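Local coordinates for MgGH51 (Meripilus giganteus, PDB 6ZPV), which probably hydrolyses terminal alpha-L-arabinofuranosyl linkages as a GH51 arabinofuranosidase, releasing arabinose from arabinose-bearing glycans, at residues V401-P405 and A437-F441; R448-P452 and W491-S497; Y425-A431 and V474-A480. All coordinates share one frame; numbering follows the deposited sequence.

Contact 1. Residues V401-P405 and A437-F441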
loop_
_atom_site.group_PDB
_atom_site.type_symbol
_atom_site.label_atom_id
_atom_site.label_comp_id
_atom_site.label_asym_id
_atom_site.label_seq_id
_atom_site.Cartn_x
_atom_site.Cartn_y
_atom_site.Cartn_z
ATOM N N VAL A 401 -15.514 -3.145 -7.030
ATOM C CA VAL A 401 -16.362 -4.353 -6.855
ATOM C C VAL A 401 -15.625 -5.422 -6.045
ATOM O O VAL A 401 -14.502 -5.818 -6.399
ATOM C CB VAL A 401 -16.891 -4.893 -8.195
ATOM C CG1 VAL A 401 -15.794 -5.358 -9.146
ATOM C CG2 VAL A 401 -17.901 -5.996 -7.935
ATOM N N TYR A 402 -16.297 -5.923 -5.039
ATOM C CA TYR A 402 -15.908 -7.106 -4.257
ATOM C C TYR A 402 -16.973 -8.151 -4.445
ATOM O O TYR A 402 -18.163 -7.890 -4.228
ATOM C CB TYR A 402 -15.727 -6.727 -2.795
ATOM C CG TYR A 402 -14.621 -5.721 -2.583
ATOM C CD1 TYR A 402 -13.298 -6.088 -2.649
ATOM C CD2 TYR A 402 -14.922 -4.401 -2.358
ATOM C CE1 TYR A 402 -12.291 -5.152 -2.494
ATOM C CE2 TYR A 402 -13.914 -3.471 -2.220
ATOM C CZ TYR A 402 -12.589 -3.827 -2.291
ATOM O OH TYR A 402 -11.548 -2.944 -2.093
ATOM N N GLN A 403 -16.577 -9.354 -4.888
ATOM C CA GLN A 403 -17.571 -10.353 -5.350
ATOM C C GLN A 403 -17.000 -11.753 -5.220
ATOM O O GLN A 403 -15.875 -11.962 -4.707
ATOM C CB GLN A 403 -18.075 -9.979 -6.745
ATOM C CG GLN A 403 -19.476 -9.418 -6.802
ATOM C CD GLN A 403 -20.572 -10.364 -6.351
ATOM O OE1 GLN A 403 -20.318 -11.561 -6.182
ATOM N NE2 GLN A 403 -21.782 -9.849 -6.125
ATOM N N THR A 404 -17.732 -12.758 -5.691
ATOM C CA THR A 404 -17.263 -14.133 -5.676
ATOM C C THR A 404 -16.360 -14.388 -6.879
ATOM O O THR A 404 -16.451 -13.711 -7.914
ATOM C CB THR A 404 -18.444 -15.089 -5.763
ATOM O OG1 THR A 404 -19.046 -14.993 -7.041
ATOM C CG2 THR A 404 -19.475 -14.954 -4.657
ATOM N N PRO A 405 -15.512 -15.441 -6.796
ATOM C CA PRO A 405 -14.742 -15.807 -7.997
ATOM C C PRO A 405 -15.597 -16.007 -9.243
ATOM O O PRO A 405 -15.226 -15.615 -10.356
ATOM C CB PRO A 405 -13.999 -17.096 -7.542
ATOM C CG PRO A 405 -13.882 -16.928 -6.054
ATOM C CD PRO A 405 -15.182 -16.266 -5.609
ATOM N N ALA A 437 -22.170 -15.650 -1.913
ATOM C CA ALA A 437 -22.748 -14.513 -2.611
ATOM C C ALA A 437 -23.628 -13.684 -1.687
ATOM O O ALA A 437 -23.793 -12.467 -1.923
ATOM C CB ALA A 437 -23.549 -14.949 -3.805
ATOM N N ASN A 438 -24.291 -14.267 -0.714
ATOM C CA ASN A 438 -25.243 -13.563 0.157
ATOM C C ASN A 438 -24.619 -13.031 1.441
ATOM O O ASN A 438 -25.327 -12.345 2.202
ATOM C CB ASN A 438 -26.487 -14.393 0.424
ATOM C CG ASN A 438 -27.342 -14.535 -0.795
ATOM O OD1 ASN A 438 -27.690 -13.569 -1.462
ATOM N ND2 ASN A 438 -27.773 -15.744 -1.029
ATOM N N ASP A 439 -23.330 -13.277 1.683
ATOM C CA ASP A 439 -22.625 -12.781 2.910
ATOM C C ASP A 439 -21.158 -12.550 2.568
ATOM O O ASP A 439 -20.276 -13.129 3.209
ATOM C CB ASP A 439 -22.804 -13.772 4.062
ATOM C CG ASP A 439 -22.333 -13.274 5.420
ATOM O OD1 ASP A 439 -22.246 -12.021 5.592
ATOM O OD2 ASP A 439 -22.103 -14.115 6.305
ATOM N N LEU A 440 -20.917 -11.781 1.553
ATOM C CA LEU A 440 -19.555 -11.610 0.997
ATOM C C LEU A 440 -18.565 -11.077 2.011
ATOM O O LEU A 440 -17.379 -11.459 1.959
ATOM C CB LEU A 440 -19.602 -10.622 -0.169
ATOM C CG LEU A 440 -20.167 -11.137 -1.498
ATOM C CD1 LEU A 440 -20.513 -9.965 -2.401
ATOM C CD2 LEU A 440 -19.281 -12.119 -2.215
ATOM N N PHE A 441 -19.071 -10.251 2.945
ATOM C CA PHE A 441 -18.228 -9.598 3.956
ATOM C C PHE A 441 -18.219 -10.345 5.262
ATOM O O PHE A 441 -17.880 -9.744 6.283
ATOM C CB PHE A 441 -18.554 -8.107 4.017
ATOM C CG PHE A 441 -18.636 -7.441 2.657
ATOM C CD1 PHE A 441 -17.500 -7.107 1.974
ATOM C CD2 PHE A 441 -19.846 -7.250 1.977
ATOM C CE1 PHE A 441 -17.543 -6.578 0.688
ATOM C CE2 PHE A 441 -19.881 -6.740 0.709
ATOM C CZ PHE A 441 -18.730 -6.427 0.044
HETATM O O HOH W 1 -23.937 -11.049 -4.311
#
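Leu-440 pushes its forked end against the backbone of Gln-403 at the outlet of strand 396-403, the sixth strand of the (beta/alpha)8 barrel, joining this strand end to the loop that follows the seventh. The two methyls divide the work: Leu-440 CD1 lies 3.6 Å from Tyr-402 O, while Leu-440 CD2 meets Thr-404 CG2 at 3.7 Å, the side chains of Leu-440 and Thr-404 crossing at about a right angle. Thr-404 turns its methyl to this loop because CG2 is anti to its own carbonyl carbon; OG1 faces elsewhere and caps Trp-407 N at the start of helix 405-410. Gln-403 starts out away from the loop, but a bend at chi2 (-63°) folds its amide back beside Leu-440, with Gln-403 NE2 3.9 Å from Leu-440 CD1. Both ends of that amide are used: Gln-403 OE1 accepts from Thr-404 N (2.9 Å, 154° at the hydrogen), and Gln-403 NE2 donates to a water 3.1 Å away that in turn donates to Ala-437 O at 2.8 Å. A leucine in place of Gln-403 would probably leave Thr-404 N without this acceptor and break the water link to Ala-437. Further along, the tyrosine ring of Tyr-402 swings off to hydrogen-bond Glu-429 through OH, and Phe-441 reaches this residue only at its root, Phe-441 CE1 lying 3.9 Å from Tyr-402 CB.

Contact 2. Residues R448-P452 and W491-S497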
loop_
_atom_site.group_PDB
_atom_site.type_symbol
_atom_site.label_atom_id
_atom_site.label_comp_id
_atom_site.label_asym_id
_atom_site.label_seq_id
_atom_site.Cartn_x
_atom_site.Cartn_y
_atom_site.Cartn_z
ATOM N N ARG A 448 -15.655 -16.571 3.497
ATOM C CA ARG A 448 -14.642 -15.533 3.228
ATOM C C ARG A 448 -13.282 -16.156 3.009
ATOM O O ARG A 448 -12.865 -17.109 3.701
ATOM C CB ARG A 448 -14.581 -14.582 4.414
ATOM C CG ARG A 448 -13.738 -13.347 4.233
ATOM C CD ARG A 448 -14.403 -12.334 3.330
ATOM N NE ARG A 448 -13.730 -11.035 3.324
ATOM C CZ ARG A 448 -14.016 -10.037 4.156
ATOM N NH1 ARG A 448 -14.979 -10.153 5.057
ATOM N NH2 ARG A 448 -13.365 -8.878 4.042
ATOM N N LEU A 449 -12.536 -15.613 2.036
ATOM C CA LEU A 449 -11.186 -16.127 1.767
ATOM C C LEU A 449 -10.199 -15.475 2.729
ATOM O O LEU A 449 -10.070 -14.227 2.751
ATOM C CB LEU A 449 -10.818 -15.833 0.327
ATOM C CG LEU A 449 -11.686 -16.512 -0.736
ATOM C CD1 LEU A 449 -11.220 -16.216 -2.120
ATOM C CD2 LEU A 449 -11.920 -18.002 -0.500
ATOM N N ALA A 450 -9.470 -16.278 3.505
ATOM C CA ALA A 450 -8.398 -15.783 4.373
ATOM C C ALA A 450 -7.211 -15.250 3.533
ATOM O O ALA A 450 -6.556 -14.322 3.965
ATOM C CB ALA A 450 -7.943 -16.859 5.295
ATOM N N PHE A 451 -6.959 -15.915 2.390
ATOM C CA PHE A 451 -5.921 -15.549 1.426
ATOM C C PHE A 451 -6.507 -15.803 0.045
ATOM O O PHE A 451 -7.392 -16.643 -0.114
ATOM C CB PHE A 451 -4.664 -16.427 1.624
ATOM C CG PHE A 451 -3.951 -16.206 2.928
ATOM C CD1 PHE A 451 -3.117 -15.111 3.086
ATOM C CD2 PHE A 451 -4.130 -17.069 3.994
ATOM C CE1 PHE A 451 -2.492 -14.839 4.291
ATOM C CE2 PHE A 451 -3.512 -16.830 5.215
ATOM C CZ PHE A 451 -2.649 -15.728 5.328
ATOM N N PRO A 452 -5.997 -15.121 -0.982
ATOM C CA PRO A 452 -6.422 -15.439 -2.339
ATOM C C PRO A 452 -6.193 -16.937 -2.609
ATOM O O PRO A 452 -5.256 -17.547 -2.070
ATOM C CB PRO A 452 -5.523 -14.562 -3.212
ATOM C CG PRO A 452 -5.157 -13.384 -2.306
ATOM C CD PRO A 452 -4.989 -14.049 -0.934
ATOM N N TRP A 491 -9.005 -6.911 7.090
ATOM C CA TRP A 491 -9.699 -7.272 5.837
ATOM C C TRP A 491 -8.919 -8.383 5.127
ATOM O O TRP A 491 -7.680 -8.252 5.085
ATOM C CB TRP A 491 -9.810 -6.080 4.913
ATOM C CG TRP A 491 -10.544 -6.277 3.629
ATOM C CD1 TRP A 491 -10.128 -6.923 2.517
ATOM C CD2 TRP A 491 -11.898 -5.866 3.340
ATOM N NE1 TRP A 491 -11.056 -6.865 1.525
ATOM C CE2 TRP A 491 -12.170 -6.231 2.013
ATOM C CE3 TRP A 491 -12.932 -5.308 4.101
ATOM C CZ2 TRP A 491 -13.398 -5.954 1.381
ATOM C CZ3 TRP A 491 -14.160 -5.021 3.509
ATOM C CH2 TRP A 491 -14.362 -5.374 2.167
ATOM N N THR A 492 -9.591 -9.387 4.597
ATOM C CA THR A 492 -8.999 -10.388 3.714
ATOM C C THR A 492 -9.936 -10.539 2.528
ATOM O O THR A 492 -11.122 -10.235 2.608
ATOM C CB THR A 492 -8.824 -11.731 4.419
ATOM O OG1 THR A 492 -10.115 -12.315 4.704
ATOM C CG2 THR A 492 -8.037 -11.608 5.715
ATOM N N PRO A 493 -9.473 -11.141 1.428
ATOM C CA PRO A 493 -8.079 -11.454 1.134
ATOM C C PRO A 493 -7.302 -10.216 0.654
ATOM O O PRO A 493 -7.880 -9.209 0.271
ATOM C CB PRO A 493 -8.222 -12.473 -0.007
ATOM C CG PRO A 493 -9.406 -11.984 -0.776
ATOM C CD PRO A 493 -10.342 -11.460 0.306
ATOM N N ASP A 494 -5.983 -10.329 0.706
ATOM C CA ASP A 494 -5.055 -9.252 0.343
ATOM C C ASP A 494 -4.015 -9.721 -0.663
ATOM O O ASP A 494 -3.680 -10.918 -0.669
ATOM C CB ASP A 494 -4.408 -8.721 1.626
ATOM C CG ASP A 494 -5.437 -8.306 2.636
ATOM O OD1 ASP A 494 -6.105 -7.294 2.443
ATOM O OD2 ASP A 494 -5.614 -9.115 3.659
ATOM N N LEU A 495 -3.482 -8.802 -1.462
ATOM C CA LEU A 495 -2.599 -9.227 -2.551
ATOM C C LEU A 495 -1.237 -9.789 -2.092
ATOM O O LEU A 495 -0.772 -10.780 -2.663
ATOM C CB LEU A 495 -2.388 -8.064 -3.554
ATOM C CG LEU A 495 -1.932 -8.519 -4.922
ATOM C CD1 LEU A 495 -3.050 -9.228 -5.669
ATOM C CD2 LEU A 495 -1.450 -7.339 -5.751
ATOM N N VAL A 496 -0.632 -9.118 -1.138
ATOM C CA VAL A 496 0.693 -9.484 -0.619
ATOM C C VAL A 496 0.624 -9.463 0.891
ATOM O O VAL A 496 0.172 -8.469 1.467
ATOM C CB VAL A 496 1.744 -8.497 -1.158
ATOM C CG1 VAL A 496 3.129 -8.772 -0.539
ATOM C CG2 VAL A 496 1.824 -8.550 -2.679
ATOM N N SER A 497 1.103 -10.540 1.535
ATOM C CA SER A 497 1.074 -10.635 2.988
ATOM C C SER A 497 2.486 -10.705 3.528
ATOM O O SER A 497 3.414 -10.998 2.778
ATOM C CB SER A 497 0.227 -11.839 3.423
ATOM O OG SER A 497 -1.067 -11.791 2.838
HETATM O O HOH W 2 -5.122 -12.317 2.622
#
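Phe-451 and Pro-493 bring their CA atoms to 4.6 Å where two mostly irregular segments run past each other, the second kinked by a cis peptide bond between Thr-492 and Pro-493. No backbone N-H is shared directly between them; side chains and one water make the polar links. Arg-448 is the long arm. Its chain turns at chi2 (74°), and Arg-448 NE gives a hydrogen bond to Thr-492 O at 2.8 Å, with NH2 adding a weak one to the same oxygen. Arg-448 NH2 also stands over the middle of the Trp-491 indole, 3.4 Å from Trp-491 CD2. The guanidinium thus points its edge down at the face of the indole, the planes 75° apart, in a cation-pi contact with Arg-448 CZ 4.7 Å from the centroid of the six-membered ring of Trp-491. NH1 bonds to Gly-442 O, so partners at several nitrogens limit rotation of the group. These are the loops that follow the seventh and eighth strands of the (beta/alpha)8 barrel, at the strand C-terminal ends where the active site of such enzymes lies; Trp-491 also packs edge-to-face with Tyr-402. Thr-492 returns a bond the other way, Thr-492 OG1 donating to Leu-449 O at 2.7 Å, tilted from the carbonyl plane. Pro-493 is wedged between Leu-449 and Pro-452, Pro-493 CB lying 3.7 Å from Pro-452 CD. Pro-452 CG in turn rests 3.3 Å from Asp-494 O. A water bridges Ala-450 O and Asp-494 N, accepting from the latter and probably donating to the former. At the far end Ser-497 OG, hydrogen-bonded to Gln-484, lies at the edge of the Phe-451 ring, 3.7 Å from Phe-451 CE1.

Contact 3. Residues Y425-A431 and V474-A480; sequences YFEGEYA and VFAASYA
Phe-426 and Ala-476 pair side by side in strands 425-428 and 474-479, the seventh and eighth of the parallel (beta/alpha)8 barrel, whose axes, over these short segments, are inclined by 8°. A beta bulge puts Phe-475 out of register, and its ring leans obliquely against Phe-426, with Phe-475 CE1 3.7 Å from Phe-426 CB. Next to it, Ala-476 CB nestles against Phe-426 CD1 at 3.5 Å. With CG anti to the backbone N (chi1 173°), the Phe-426 ring reaches along the inner face and lays one side over Gly-428 CA, where a side-chain carbon on that residue would be crowded by the ring. On the face carrying Glu-427 and Ala-477, Ala-477 CB sits in the notch between Glu-427 CB and Tyr-430 CE1. Beyond the corner at Glu-429, segment 425-431 supplies a bump of its own: Ala-431 CB is a knob on the broad face of Tyr-479, a CH-pi contact 3.9 Å from the ring centroid. At the corner itself, Ala-480 CB packs against the CB and CG of Glu-429. Ser-478 ties off the corner, its N bonded to Glu-427 O and Ser-478 OG to Gly-428 O at 2.9 Å, from above the carbonyl plane. Polar pairing here is therefore mostly backbone, and Glu-429 lends the contact only its aliphatic stem; its carboxylate is directed to Tyr-402 and Arg-226, consistent with the nucleophile position of the family.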
loop_
_atom_site.group_PDB
_atom_site.type_symbol
_atom_site.label_atom_id
_atom_site.label_comp_id
_atom_site.label_asym_id
_atom_site.label_seq_id
_atom_site.Cartn_x
_atom_site.Cartn_y
_atom_site.Cartn_z
ATOM N N TYR A 425 -12.704 4.850 -17.435
ATOM C CA TYR A 425 -13.081 4.135 -16.216
ATOM C C TYR A 425 -11.859 3.567 -15.533
ATOM O O TYR A 425 -10.986 2.953 -16.203
ATOM C CB TYR A 425 -14.139 3.083 -16.522
ATOM C CG TYR A 425 -15.428 3.685 -17.029
ATOM C CD1 TYR A 425 -16.393 4.153 -16.152
ATOM C CD2 TYR A 425 -15.652 3.948 -18.373
ATOM C CE1 TYR A 425 -17.536 4.788 -16.593
ATOM C CE2 TYR A 425 -16.794 4.602 -18.851
ATOM C CZ TYR A 425 -17.747 5.023 -17.936
ATOM O OH TYR A 425 -18.897 5.646 -18.331
ATOM N N PHE A 426 -11.810 3.752 -14.240
ATOM C CA PHE A 426 -10.732 3.242 -13.367
ATOM C C PHE A 426 -11.371 2.179 -12.479
ATOM O O PHE A 426 -12.295 2.481 -11.712
ATOM C CB PHE A 426 -10.275 4.408 -12.495
ATOM C CG PHE A 426 -9.279 4.124 -11.402
ATOM C CD1 PHE A 426 -8.397 3.085 -11.492
ATOM C CD2 PHE A 426 -9.199 4.966 -10.289
ATOM C CE1 PHE A 426 -7.432 2.870 -10.513
ATOM C CE2 PHE A 426 -8.231 4.775 -9.308
ATOM C CZ PHE A 426 -7.337 3.725 -9.445
ATOM N N GLU A 427 -10.936 0.913 -12.579
ATOM C CA GLU A 427 -11.400 -0.132 -11.671
ATOM C C GLU A 427 -10.494 -0.065 -10.436
ATOM O O GLU A 427 -9.527 -0.849 -10.318
ATOM C CB GLU A 427 -11.376 -1.493 -12.354
ATOM C CG GLU A 427 -12.247 -2.505 -11.637
ATOM C CD GLU A 427 -13.714 -2.497 -12.002
ATOM O OE1 GLU A 427 -14.132 -1.780 -12.918
ATOM O OE2 GLU A 427 -14.494 -3.279 -11.331
ATOM N N GLY A 428 -10.756 0.928 -9.568
ATOM C CA GLY A 428 -9.785 1.284 -8.541
ATOM C C GLY A 428 -9.691 0.349 -7.375
ATOM O O GLY A 428 -8.730 0.419 -6.595
ATOM N N GLU A 429 -10.715 -0.512 -7.194
ATOM C CA GLU A 429 -10.645 -1.599 -6.219
ATOM C C GLU A 429 -11.434 -2.762 -6.825
ATOM O O GLU A 429 -12.621 -2.608 -7.136
ATOM C CB GLU A 429 -11.337 -1.230 -4.883
ATOM C CG GLU A 429 -10.696 -0.043 -4.173
ATOM C CD GLU A 429 -11.377 0.435 -2.912
ATOM O OE1 GLU A 429 -12.071 -0.403 -2.233
ATOM O OE2 GLU A 429 -11.275 1.643 -2.606
ATOM N N TYR A 430 -10.823 -3.923 -6.819
ATOM C CA TYR A 430 -11.567 -5.156 -7.094
ATOM C C TYR A 430 -10.845 -6.313 -6.445
ATOM O O TYR A 430 -9.625 -6.321 -6.339
ATOM C CB TYR A 430 -11.809 -5.412 -8.603
ATOM C CG TYR A 430 -10.581 -5.655 -9.447
ATOM C CD1 TYR A 430 -9.730 -4.638 -9.828
ATOM C CD2 TYR A 430 -10.265 -6.953 -9.851
ATOM C CE1 TYR A 430 -8.607 -4.883 -10.596
ATOM C CE2 TYR A 430 -9.142 -7.204 -10.601
ATOM C CZ TYR A 430 -8.304 -6.185 -10.997
ATOM O OH TYR A 430 -7.219 -6.446 -11.769
ATOM N N ALA A 431 -11.631 -7.345 -6.096
ATOM C CA ALA A 431 -11.095 -8.612 -5.626
ATOM C C ALA A 431 -12.239 -9.607 -5.480
ATOM O O ALA A 431 -13.375 -9.234 -5.107
ATOM C CB ALA A 431 -10.442 -8.500 -4.243
ATOM N N VAL A 474 -11.330 1.581 -20.415
ATOM C CA VAL A 474 -10.755 1.254 -19.112
ATOM C C VAL A 474 -9.295 1.680 -19.125
ATOM O O VAL A 474 -8.509 1.120 -19.922
ATOM C CB VAL A 474 -10.894 -0.234 -18.766
ATOM C CG1 VAL A 474 -10.214 -0.502 -17.407
ATOM C CG2 VAL A 474 -12.335 -0.691 -18.756
ATOM N N PHE A 475 -8.924 2.677 -18.327
ATOM C CA PHE A 475 -7.563 3.186 -18.370
ATOM C C PHE A 475 -6.671 2.663 -17.255
ATOM O O PHE A 475 -5.439 2.800 -17.362
ATOM C CB PHE A 475 -7.490 4.724 -18.422
ATOM C CG PHE A 475 -7.712 5.458 -17.141
ATOM C CD1 PHE A 475 -9.011 5.650 -16.620
ATOM C CD2 PHE A 475 -6.659 5.925 -16.383
ATOM C CE1 PHE A 475 -9.226 6.359 -15.456
ATOM C CE2 PHE A 475 -6.888 6.651 -15.220
ATOM C CZ PHE A 475 -8.172 6.842 -14.752
ATOM N N ALA A 476 -7.232 2.087 -16.199
ATOM C CA ALA A 476 -6.456 1.730 -15.002
ATOM C C ALA A 476 -7.289 0.745 -14.184
ATOM O O ALA A 476 -8.530 0.857 -14.135
ATOM C CB ALA A 476 -6.173 2.997 -14.214
ATOM N N ALA A 477 -6.619 -0.154 -13.483
ATOM C CA ALA A 477 -7.264 -1.191 -12.670
ATOM C C ALA A 477 -6.300 -1.627 -11.583
ATOM O O ALA A 477 -5.133 -1.919 -11.872
ATOM C CB ALA A 477 -7.662 -2.337 -13.537
ATOM N N SER A 478 -6.816 -1.759 -10.349
ATOM C CA SER A 478 -6.013 -2.196 -9.204
ATOM C C SER A 478 -6.823 -3.083 -8.268
ATOM O O SER A 478 -7.951 -2.745 -7.854
ATOM C CB SER A 478 -5.461 -0.969 -8.439
ATOM O OG SER A 478 -6.406 0.075 -8.281
ATOM N N TYR A 479 -6.207 -4.197 -7.883
ATOM C CA TYR A 479 -6.723 -5.084 -6.818
ATOM C C TYR A 479 -6.720 -4.342 -5.474
ATOM O O TYR A 479 -5.857 -3.480 -5.252
ATOM C CB TYR A 479 -5.810 -6.324 -6.736
ATOM C CG TYR A 479 -6.230 -7.437 -5.803
ATOM C CD1 TYR A 479 -6.036 -7.393 -4.443
ATOM C CD2 TYR A 479 -6.830 -8.579 -6.333
ATOM C CE1 TYR A 479 -6.399 -8.426 -3.592
ATOM C CE2 TYR A 479 -7.166 -9.628 -5.492
ATOM C CZ TYR A 479 -6.959 -9.573 -4.127
ATOM O OH TYR A 479 -7.300 -10.593 -3.255
ATOM N N ALA A 480 -7.609 -4.718 -4.568
ATOM C CA ALA A 480 -7.502 -4.160 -3.211
ATOM C C ALA A 480 -7.992 -5.124 -2.172
ATOM O O ALA A 480 -8.952 -5.878 -2.451
ATOM C CB ALA A 480 -8.251 -2.858 -3.099
HETATM O O HOH W 3 -5.202 -4.729 -12.123
#

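Strands 396-403, 424-432 and 474-479 are consecutive neighbours in the parallel barrel sheet. Contact 3 runs along the last two in the buried wall; contact 1 sets the C-terminal end of strand 396-403 against the loop after strand 424-432, nearer the surface, and contact 2 lies in the loops beyond, partly buried. Centres of contacts 1 and 2 are about 13 Å apart, and each is about 17 Å from contact 3. Along the chain contact 1 closes before contact 2 opens, whereas contact 3 interleaves with both. Phe-441 packs on Trp-491, and Tyr-479 on Pro-452 and Pro-493, so the loops and this part of the wall are packed together on one side of the probable active-site end.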